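Side-chain contacts in hypothetical protein (PDB 2OP5), which is of unknown function but forms a dimer of ferredoxin-like subunits, as in the dimeric alpha-beta barrel clan: residues E25-S30 / K96-K101; D32-E37 / K85-T90. All coordinates share one frame; numbering follows the deposited sequence.

Contact 1: E25-S30 / K96-K101; sequences ELFLKS and KKFVFK
F27 leaves its helix toward 96-101, and CG anti to the backbone N (chi1 -174°) brings its ring up to F98 and F100; CG of F98 lies anti to its carbonyl carbon, beside the backbone N, and the rings of F27 and F98 meet as a T-shaped pair. The edge of F27 points into the face of F98, with CD1 of F27 over the centre of that ring; the centroids lie 5.5 Å apart and the planes stand at 83°. The same F27 ring also presents an edge to the face of F100, planes at 72°, with F27 CE1 4.2 Å from F100 CE2. The outer end of F98 abuts the helix at F27, CE1 of F98 lying 3.8 Å from F27 CB. CD2 of L26 comes to F98 CZ at 4.0 Å, an apolar branch against an apolar ring. Within 25-30, S30 OG donates to L26 O at 2.6 Å, which satisfies the hydroxyl beside the apolar cluster. A leucine in place of F98 would probably take away the flat face that the F27 edge meets and leave F27 less firmly held on that side. With F18 and M16 alongside, the three phenylalanines form an aromatic cluster joining helix 21-28 to the loop before strand 102-114.

Contact 2: D32-E37 / K85-T90; sequences DEVWSE and KEFGIT. With EDO (1,2-ethanediol), chain G.
A water-bridged junction of two helix ends joins 32-37, where helix 31-34 gives way to an inverse gamma turn centred on W35, to 85-90, the bend between helices 73-86 and 89-94. Direct contact rests on V34 and F87. The phenyl ring, with CG beside its own backbone N (chi1 -51°), meets V34 with its outer end: CZ of F87 lies 3.6 Å from CG1 of V34, the two side chains crossing at about a right angle. V34 O lies in the plane of the same ring, at its edge, 3.4 Å from F87 CZ. The other branch of the contact is polar. One water donates to V34 O at 2.8 Å and to OE2 of E86 at 3.2 Å, and accepts from OG of S36 at 2.8 Å. S36, the N-cap of helix 37-46, also holds L39 N through OG, a double use that suits a small hydroxyl side chain. E86 lays CG over one face of F87 and pairs through OE1 with R42, so its carboxylate serves arginine and water. V34 O is thus satisfied by the water and, weakly, by S36 N at 3.0 Å, the bond closing the gamma turn; the slightly positive ring-edge hydrogens are probably a favourable neighbour for it.

Overall arrangement
Both contacts are surface contacts: their centres lie about 13 and 12 Å from the centre of the chain and about 14 Å from each other, with no wholly buried residue among those that touch. Their first segments adjoin, helices 21-28 and 31-34 following each other, and each is met by a segment far along the chain, contact 2 being nested inside the loop that contact 1 closes. Contact 1 is almost purely aromatic and apolar, reaching M16 on strand 10-17 of the sheet, while L28 in the same helix packs on V110 of the second subunit. Contact 2 covers less area, and there a single aliphatic-aromatic touch shares the work with a water and a salt-bridged carboxylate, set against helix 37-46 and without touching the other subunit.

Contact 1: E25-S30 / K96-K101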
ATOM      1  N   GLU A  25      -3.662 -16.653 -10.036  1.00 25.47           N
ATOM      2  CA  GLU A  25      -2.351 -17.170 -10.449  0.50 25.45           C
ATOM      3  C   GLU A  25      -2.032 -16.843 -11.898  1.00 25.35           C
ATOM      4  O   GLU A  25      -0.872 -16.571 -12.246  1.00 25.75           O
ATOM      5  CB  GLU A  25      -2.280 -18.682 -10.274  0.50 25.10           C
ATOM      6  CG  GLU A  25      -2.365 -19.162  -8.839  0.50 26.42           C
ATOM      7  CD  GLU A  25      -2.284 -20.665  -8.733  0.50 25.99           C
ATOM      8  OE1 GLU A  25      -1.310 -21.241  -9.269  0.50 27.08           O
ATOM      9  OE2 GLU A  25      -3.191 -21.264  -8.113  0.50 27.58           O
ATOM     10  N   LEU A  26      -3.057 -16.891 -12.754  1.00 24.52           N
ATOM     11  CA  LEU A  26      -2.896 -16.583 -14.182  1.00 24.20           C
ATOM     12  C   LEU A  26      -2.633 -15.105 -14.420  1.00 24.17           C
ATOM     13  O   LEU A  26      -1.849 -14.750 -15.305  1.00 24.95           O
ATOM     14  CB  LEU A  26      -4.133 -16.993 -14.984  1.00 24.13           C
ATOM     15  CG  LEU A  26      -4.042 -16.663 -16.490  1.00 24.69           C
ATOM     16  CD1 LEU A  26      -2.904 -17.424 -17.152  1.00 23.70           C
ATOM     17  CD2 LEU A  26      -5.334 -16.979 -17.151  1.00 24.55           C
ATOM     18  N   PHE A  27      -3.340 -14.258 -13.677  1.00 23.93           N
ATOM     19  CA  PHE A  27      -3.172 -12.804 -13.718  1.00 24.40           C
ATOM     20  C   PHE A  27      -1.763 -12.430 -13.278  1.00 25.42           C
ATOM     21  O   PHE A  27      -1.112 -11.596 -13.911  1.00 25.21           O
ATOM     22  CB  PHE A  27      -4.197 -12.100 -12.793  1.00 24.07           C
ATOM     23  CG  PHE A  27      -4.168 -10.593 -12.903  1.00 24.63           C
ATOM     24  CD1 PHE A  27      -5.020  -9.933 -13.768  1.00 24.72           C
ATOM     25  CD2 PHE A  27      -3.271  -9.848 -12.176  1.00 22.80           C
ATOM     26  CE1 PHE A  27      -4.976  -8.587 -13.888  1.00 24.46           C
ATOM     27  CE2 PHE A  27      -3.220  -8.499 -12.316  1.00 25.30           C
ATOM     28  CZ  PHE A  27      -4.086  -7.862 -13.161  1.00 25.54           C
ATOM     29  N   LEU A  28      -1.314 -13.014 -12.167  1.00 26.89           N
ATOM     30  CA  LEU A  28       0.063 -12.839 -11.697  1.00 28.75           C
ATOM     31  C   LEU A  28       1.063 -13.262 -12.754  1.00 31.26           C
ATOM     32  O   LEU A  28       2.027 -12.546 -13.023  1.00 33.12           O
ATOM     33  CB  LEU A  28       0.342 -13.662 -10.428  1.00 27.75           C
ATOM     34  CG  LEU A  28      -0.186 -13.145  -9.080  1.00 28.00           C
ATOM     35  CD1 LEU A  28       0.321 -14.028  -7.965  1.00 27.30           C
ATOM     36  CD2 LEU A  28       0.242 -11.698  -8.815  1.00 27.82           C
ATOM     37  N   LYS A  29       0.838 -14.430 -13.360  1.00 33.36           N
ATOM     38  CA  LYS A  29       1.734 -14.918 -14.411  1.00 34.48           C
ATOM     39  C   LYS A  29       1.701 -14.097 -15.692  1.00 35.41           C
ATOM     40  O   LYS A  29       2.545 -14.300 -16.553  1.00 36.76           O
ATOM     41  CB  LYS A  29       1.535 -16.401 -14.704  1.00 34.26           C
ATOM     42  CG  LYS A  29       2.304 -17.266 -13.733  1.00 35.78           C
ATOM     43  CD  LYS A  29       2.154 -18.752 -13.985  1.00 36.15           C
ATOM     44  CE  LYS A  29       3.075 -19.561 -13.054  1.00 37.36           C
ATOM     45  NZ  LYS A  29       4.534 -19.257 -13.275  1.00 39.31           N
ATOM     46  N   SER A  30       0.776 -13.150 -15.808  1.00 35.71           N
ATOM     47  CA  SER A  30       0.716 -12.285 -16.982  1.00 35.79           C
ATOM     48  C   SER A  30       1.177 -10.849 -16.713  1.00 35.89           C
ATOM     49  O   SER A  30       1.041  -9.997 -17.604  1.00 35.34           O
ATOM     50  CB  SER A  30      -0.724 -12.227 -17.475  1.00 35.42           C
ATOM     51  OG  SER A  30      -1.263 -13.528 -17.512  1.00 37.93           O
ATOM     52  N   LYS A  96     -10.655  -9.160 -20.520  1.00 36.71           N
ATOM     53  CA  LYS A  96     -12.037  -9.552 -20.692  1.00 36.27           C
ATOM     54  C   LYS A  96     -12.191 -11.029 -20.286  1.00 34.71           C
ATOM     55  O   LYS A  96     -13.304 -11.518 -20.064  1.00 32.58           O
ATOM     56  CB  LYS A  96     -12.388  -9.296 -22.159  1.00 37.17           C
ATOM     57  CG  LYS A  96     -13.832  -9.059 -22.474  1.00 38.92           C
ATOM     58  CD  LYS A  96     -13.963  -8.249 -23.772  1.00 41.01           C
ATOM     59  CE  LYS A  96     -13.313  -8.914 -24.984  1.00 41.22           C
ATOM     60  NZ  LYS A  96     -13.395  -8.007 -26.153  1.00 41.98           N
ATOM     61  N   LYS A  97     -11.052 -11.720 -20.189  1.00 33.17           N
ATOM     62  CA  LYS A  97     -10.984 -13.106 -19.732  1.00 32.23           C
ATOM     63  C   LYS A  97     -11.044 -13.205 -18.200  1.00 31.32           C
ATOM     64  O   LYS A  97     -11.276 -14.287 -17.665  1.00 29.72           O
ATOM     65  CB  LYS A  97      -9.668 -13.741 -20.211  1.00 32.06           C
ATOM     66  N   PHE A  98     -10.799 -12.076 -17.525  1.00 30.30           N
ATOM     67  CA  PHE A  98     -10.772 -11.995 -16.083  1.00 30.95           C
ATOM     68  C   PHE A  98     -12.006 -11.291 -15.505  1.00 31.31           C
ATOM     69  O   PHE A  98     -12.733 -10.574 -16.197  1.00 31.76           O
ATOM     70  CB  PHE A  98      -9.534 -11.219 -15.622  1.00 31.37           C
ATOM     71  CG  PHE A  98      -8.222 -11.861 -16.006  1.00 32.18           C
ATOM     72  CD1 PHE A  98      -7.656 -12.849 -15.204  1.00 31.53           C
ATOM     73  CD2 PHE A  98      -7.558 -11.479 -17.156  1.00 31.15           C
ATOM     74  CE1 PHE A  98      -6.448 -13.450 -15.544  1.00 30.49           C
ATOM     75  CE2 PHE A  98      -6.351 -12.073 -17.503  1.00 32.51           C
ATOM     76  CZ  PHE A  98      -5.797 -13.064 -16.694  1.00 31.82           C
ATOM     77  N   VAL A  99     -12.237 -11.522 -14.221  1.00 30.87           N
ATOM     78  CA  VAL A  99     -13.329 -10.880 -13.502  1.00 30.65           C
ATOM     79  C   VAL A  99     -12.788 -10.537 -12.114  1.00 30.92           C
ATOM     80  O   VAL A  99     -12.333 -11.417 -11.370  1.00 29.21           O
ATOM     81  CB  VAL A  99     -14.581 -11.756 -13.363  1.00 30.28           C
ATOM     82  CG1 VAL A  99     -15.608 -11.047 -12.489  1.00 30.54           C
ATOM     83  CG2 VAL A  99     -15.176 -12.117 -14.743  1.00 29.04           C
ATOM     84  N   PHE A 100     -12.844  -9.245 -11.809  1.00 31.39           N
ATOM     85  CA  PHE A 100     -12.387  -8.682 -10.566  1.00 32.63           C
ATOM     86  C   PHE A 100     -12.746  -7.213 -10.621  1.00 33.41           C
ATOM     87  O   PHE A 100     -12.933  -6.680 -11.708  1.00 33.67           O
ATOM     88  CB  PHE A 100     -10.851  -8.767 -10.487  1.00 33.99           C
ATOM     89  CG  PHE A 100     -10.135  -8.045 -11.627  1.00 34.36           C
ATOM     90  CD1 PHE A 100      -9.851  -6.684 -11.550  1.00 35.93           C
ATOM     91  CD2 PHE A 100      -9.764  -8.725 -12.770  1.00 35.05           C
ATOM     92  CE1 PHE A 100      -9.207  -6.021 -12.604  1.00 37.18           C
ATOM     93  CE2 PHE A 100      -9.131  -8.072 -13.811  1.00 36.30           C
ATOM     94  CZ  PHE A 100      -8.849  -6.712 -13.726  1.00 34.48           C
ATOM     95  N   LYS A 101     -12.855  -6.555  -9.470  1.00 34.84           N
ATOM     96  CA  LYS A 101     -13.066  -5.107  -9.416  0.50 34.77           C
ATOM     97  C   LYS A 101     -11.860  -4.514  -8.711  1.00 35.26           C
ATOM     98  O   LYS A 101     -11.448  -5.026  -7.656  1.00 35.49           O
ATOM     99  CB  LYS A 101     -14.331  -4.745  -8.639  0.50 35.29           C
ATOM    100  CG  LYS A 101     -14.519  -3.228  -8.426  0.50 34.99           C
ATOM    101  CD  LYS A 101     -15.776  -2.895  -7.644  0.50 34.39           C
ATOM    102  CE  LYS A 101     -17.038  -3.179  -8.439  0.50 33.15           C
ATOM    103  NZ  LYS A 101     -18.217  -2.578  -7.778  0.50 31.31           N
TER

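Contact 2: D32-E37 / K85-T90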
ATOM      1  N   ASP A  32       4.256  -9.575 -16.156  1.00 36.31           N
ATOM      2  CA  ASP A  32       5.495  -9.265 -16.848  1.00 36.67           C
ATOM      3  C   ASP A  32       5.226  -8.799 -18.267  1.00 37.34           C
ATOM      4  O   ASP A  32       6.068  -8.129 -18.872  1.00 38.02           O
ATOM      5  CB  ASP A  32       6.388 -10.505 -16.891  1.00 37.48           C
ATOM      6  N   GLU A  33       4.077  -9.194 -18.819  1.00 37.77           N
ATOM      7  CA  GLU A  33       3.629  -8.707 -20.128  1.00 38.18           C
ATOM      8  C   GLU A  33       3.252  -7.217 -20.007  1.00 37.51           C
ATOM      9  O   GLU A  33       3.383  -6.458 -20.959  1.00 38.68           O
ATOM     10  CB  GLU A  33       2.394  -9.497 -20.615  1.00 38.08           C
ATOM     11  CG  GLU A  33       2.646 -10.985 -20.885  1.00 40.45           C
ATOM     12  CD  GLU A  33       1.360 -11.826 -21.010  1.00 40.15           C
ATOM     13  OE1 GLU A  33       0.278 -11.277 -21.324  1.00 43.65           O
ATOM     14  OE2 GLU A  33       1.446 -13.051 -20.779  1.00 41.05           O
ATOM     15  N   VAL A  34       2.778  -6.814 -18.829  1.00 36.15           N
ATOM     16  CA  VAL A  34       2.334  -5.442 -18.572  1.00 35.17           C
ATOM     17  C   VAL A  34       3.439  -4.546 -18.035  1.00 33.41           C
ATOM     18  O   VAL A  34       3.797  -3.547 -18.649  1.00 33.51           O
ATOM     19  CB  VAL A  34       1.171  -5.428 -17.542  1.00 34.94           C
ATOM     20  CG1 VAL A  34       0.673  -3.997 -17.261  1.00 36.09           C
ATOM     21  CG2 VAL A  34       0.027  -6.309 -18.020  1.00 37.67           C
ATOM     22  N   TRP A  35       3.966  -4.913 -16.877  1.00 31.80           N
ATOM     23  CA  TRP A  35       4.948  -4.126 -16.181  1.00 30.35           C
ATOM     24  C   TRP A  35       6.349  -4.498 -16.624  1.00 30.08           C
ATOM     25  O   TRP A  35       7.093  -5.183 -15.914  1.00 31.50           O
ATOM     26  CB  TRP A  35       4.728  -4.292 -14.674  1.00 30.53           C
ATOM     27  CG  TRP A  35       3.273  -3.974 -14.290  1.00 30.36           C
ATOM     28  CD1 TRP A  35       2.307  -4.871 -13.910  1.00 30.17           C
ATOM     29  CD2 TRP A  35       2.622  -2.695 -14.340  1.00 31.20           C
ATOM     30  NE1 TRP A  35       1.124  -4.234 -13.686  1.00 30.05           N
ATOM     31  CE2 TRP A  35       1.276  -2.896 -13.940  1.00 31.17           C
ATOM     32  CE3 TRP A  35       3.044  -1.394 -14.651  1.00 29.94           C
ATOM     33  CZ2 TRP A  35       0.357  -1.851 -13.848  1.00 29.03           C
ATOM     34  CZ3 TRP A  35       2.109  -0.358 -14.557  1.00 29.17           C
ATOM     35  CH2 TRP A  35       0.792  -0.600 -14.161  1.00 29.27           C
ATOM     36  N   SER A  36       6.690  -4.067 -17.839  1.00 29.30           N
ATOM     37  CA  SER A  36       8.022  -4.267 -18.394  1.00 27.19           C
ATOM     38  C   SER A  36       8.943  -3.202 -17.805  1.00 27.02           C
ATOM     39  O   SER A  36       8.489  -2.166 -17.332  1.00 25.11           O
ATOM     40  CB  SER A  36       7.985  -4.124 -19.909  1.00 26.94           C
ATOM     41  OG  SER A  36       7.578  -2.821 -20.280  1.00 25.27           O
ATOM     42  N   GLU A  37      10.243  -3.461 -17.851  1.00 27.88           N
ATOM     43  CA  GLU A  37      11.233  -2.516 -17.340  1.00 29.31           C
ATOM     44  C   GLU A  37      11.230  -1.311 -18.279  1.00 28.23           C
ATOM     45  O   GLU A  37      11.566  -0.197 -17.882  1.00 27.15           O
ATOM     46  CB  GLU A  37      12.651  -3.120 -17.268  1.00 30.09           C
ATOM     47  CG  GLU A  37      12.774  -4.542 -16.684  1.00 33.64           C
ATOM     48  CD  GLU A  37      12.321  -4.692 -15.235  1.00 37.04           C
ATOM     49  OE1 GLU A  37      12.199  -3.689 -14.506  1.00 39.53           O
ATOM     50  OE2 GLU A  37      12.104  -5.852 -14.818  1.00 41.04           O
ATOM     51  N   LYS A  85      -1.328   5.095 -23.519  1.00 25.45           N
ATOM     52  CA  LYS A  85      -0.645   5.002 -24.787  1.00 25.20           C
ATOM     53  C   LYS A  85       0.168   3.683 -24.945  1.00 24.77           C
ATOM     54  O   LYS A  85       0.594   3.333 -26.055  1.00 23.07           O
ATOM     55  CB  LYS A  85       0.298   6.200 -24.918  1.00 26.11           C
ATOM     56  CG  LYS A  85      -0.374   7.572 -24.984  1.00 25.54           C
ATOM     57  N   GLU A  86       0.399   2.979 -23.832  1.00 23.32           N
ATOM     58  CA  GLU A  86       1.174   1.737 -23.816  1.00 22.77           C
ATOM     59  C   GLU A  86       0.367   0.541 -24.284  1.00 22.16           C
ATOM     60  O   GLU A  86       0.897  -0.302 -24.978  1.00 21.51           O
ATOM     61  CB  GLU A  86       1.669   1.451 -22.390  1.00 23.03           C
ATOM     62  CG  GLU A  86       2.604   0.270 -22.213  1.00 25.39           C
ATOM     63  CD  GLU A  86       3.977   0.498 -22.854  1.00 28.48           C
ATOM     64  OE1 GLU A  86       4.264   1.651 -23.236  1.00 29.70           O
ATOM     65  OE2 GLU A  86       4.760  -0.472 -22.983  1.00 30.73           O
ATOM     66  N   PHE A  87      -0.901   0.473 -23.886  1.00 21.74           N
ATOM     67  CA  PHE A  87      -1.751  -0.663 -24.187  1.00 22.03           C
ATOM     68  C   PHE A  87      -2.971  -0.250 -24.983  1.00 21.07           C
ATOM     69  O   PHE A  87      -3.357   0.909 -24.986  1.00 21.96           O
ATOM     70  CB  PHE A  87      -2.157  -1.355 -22.884  1.00 22.99           C
ATOM     71  CG  PHE A  87      -0.982  -1.679 -21.980  1.00 21.77           C
ATOM     72  CD1 PHE A  87      -0.216  -2.804 -22.193  1.00 24.82           C
ATOM     73  CD2 PHE A  87      -0.658  -0.845 -20.926  1.00 24.91           C
ATOM     74  CE1 PHE A  87       0.871  -3.096 -21.376  1.00 25.09           C
ATOM     75  CE2 PHE A  87       0.402  -1.119 -20.093  1.00 23.14           C
ATOM     76  CZ  PHE A  87       1.175  -2.246 -20.321  1.00 25.84           C
ATOM     77  N   GLY A  88      -3.556  -1.210 -25.670  1.00 20.28           N
ATOM     78  CA  GLY A  88      -4.695  -0.972 -26.521  1.00 20.57           C
ATOM     79  C   GLY A  88      -5.653  -2.136 -26.498  1.00 20.99           C
ATOM     80  O   GLY A  88      -5.895  -2.699 -25.433  1.00 21.28           O
ATOM     81  N   ILE A  89      -6.179  -2.496 -27.673  1.00 21.52           N
ATOM     82  CA  ILE A  89      -7.159  -3.569 -27.805  1.00 22.70           C
ATOM     83  C   ILE A  89      -6.670  -4.965 -27.395  1.00 24.08           C
ATOM     84  O   ILE A  89      -7.485  -5.795 -27.007  1.00 23.76           O
ATOM     85  CB  ILE A  89      -7.741  -3.628 -29.247  1.00 22.85           C
ATOM     86  CG1 ILE A  89      -8.992  -4.519 -29.333  1.00 23.47           C
ATOM     87  CG2 ILE A  89      -6.690  -4.112 -30.265  1.00 23.04           C
ATOM     88  CD1 ILE A  89     -10.090  -4.176 -28.340  1.00 22.95           C
ATOM     89  N   THR A  90      -5.364  -5.234 -27.508  1.00 26.14           N
ATOM     90  CA  THR A  90      -4.804  -6.540 -27.136  1.00 27.48           C
ATOM     91  C   THR A  90      -4.915  -6.760 -25.619  1.00 28.74           C
ATOM     92  O   THR A  90      -5.328  -7.828 -25.195  1.00 29.49           O
ATOM     93  CB  THR A  90      -3.337  -6.739 -27.637  1.00 27.46           C
ATOM     94  OG1 THR A  90      -3.344  -7.063 -29.033  1.00 26.70           O
ATOM     95  CG2 THR A  90      -2.645  -7.883 -26.910  1.00 28.30           C
TER
HETATM   96  C1  EDO G 117      13.370  -1.117 -13.909  1.00 34.45           C
HETATM   97  O1  EDO G 117      14.379  -0.675 -12.978  1.00 36.14           O
HETATM   98  C2  EDO G 117      13.009  -0.103 -14.997  1.00 35.47           C
HETATM   99  O2  EDO G 117      14.019   0.145 -15.985  1.00 34.11           O
HETATM  100  O   HOH W   1       4.896  -3.096 -21.187  1.00 17.90           O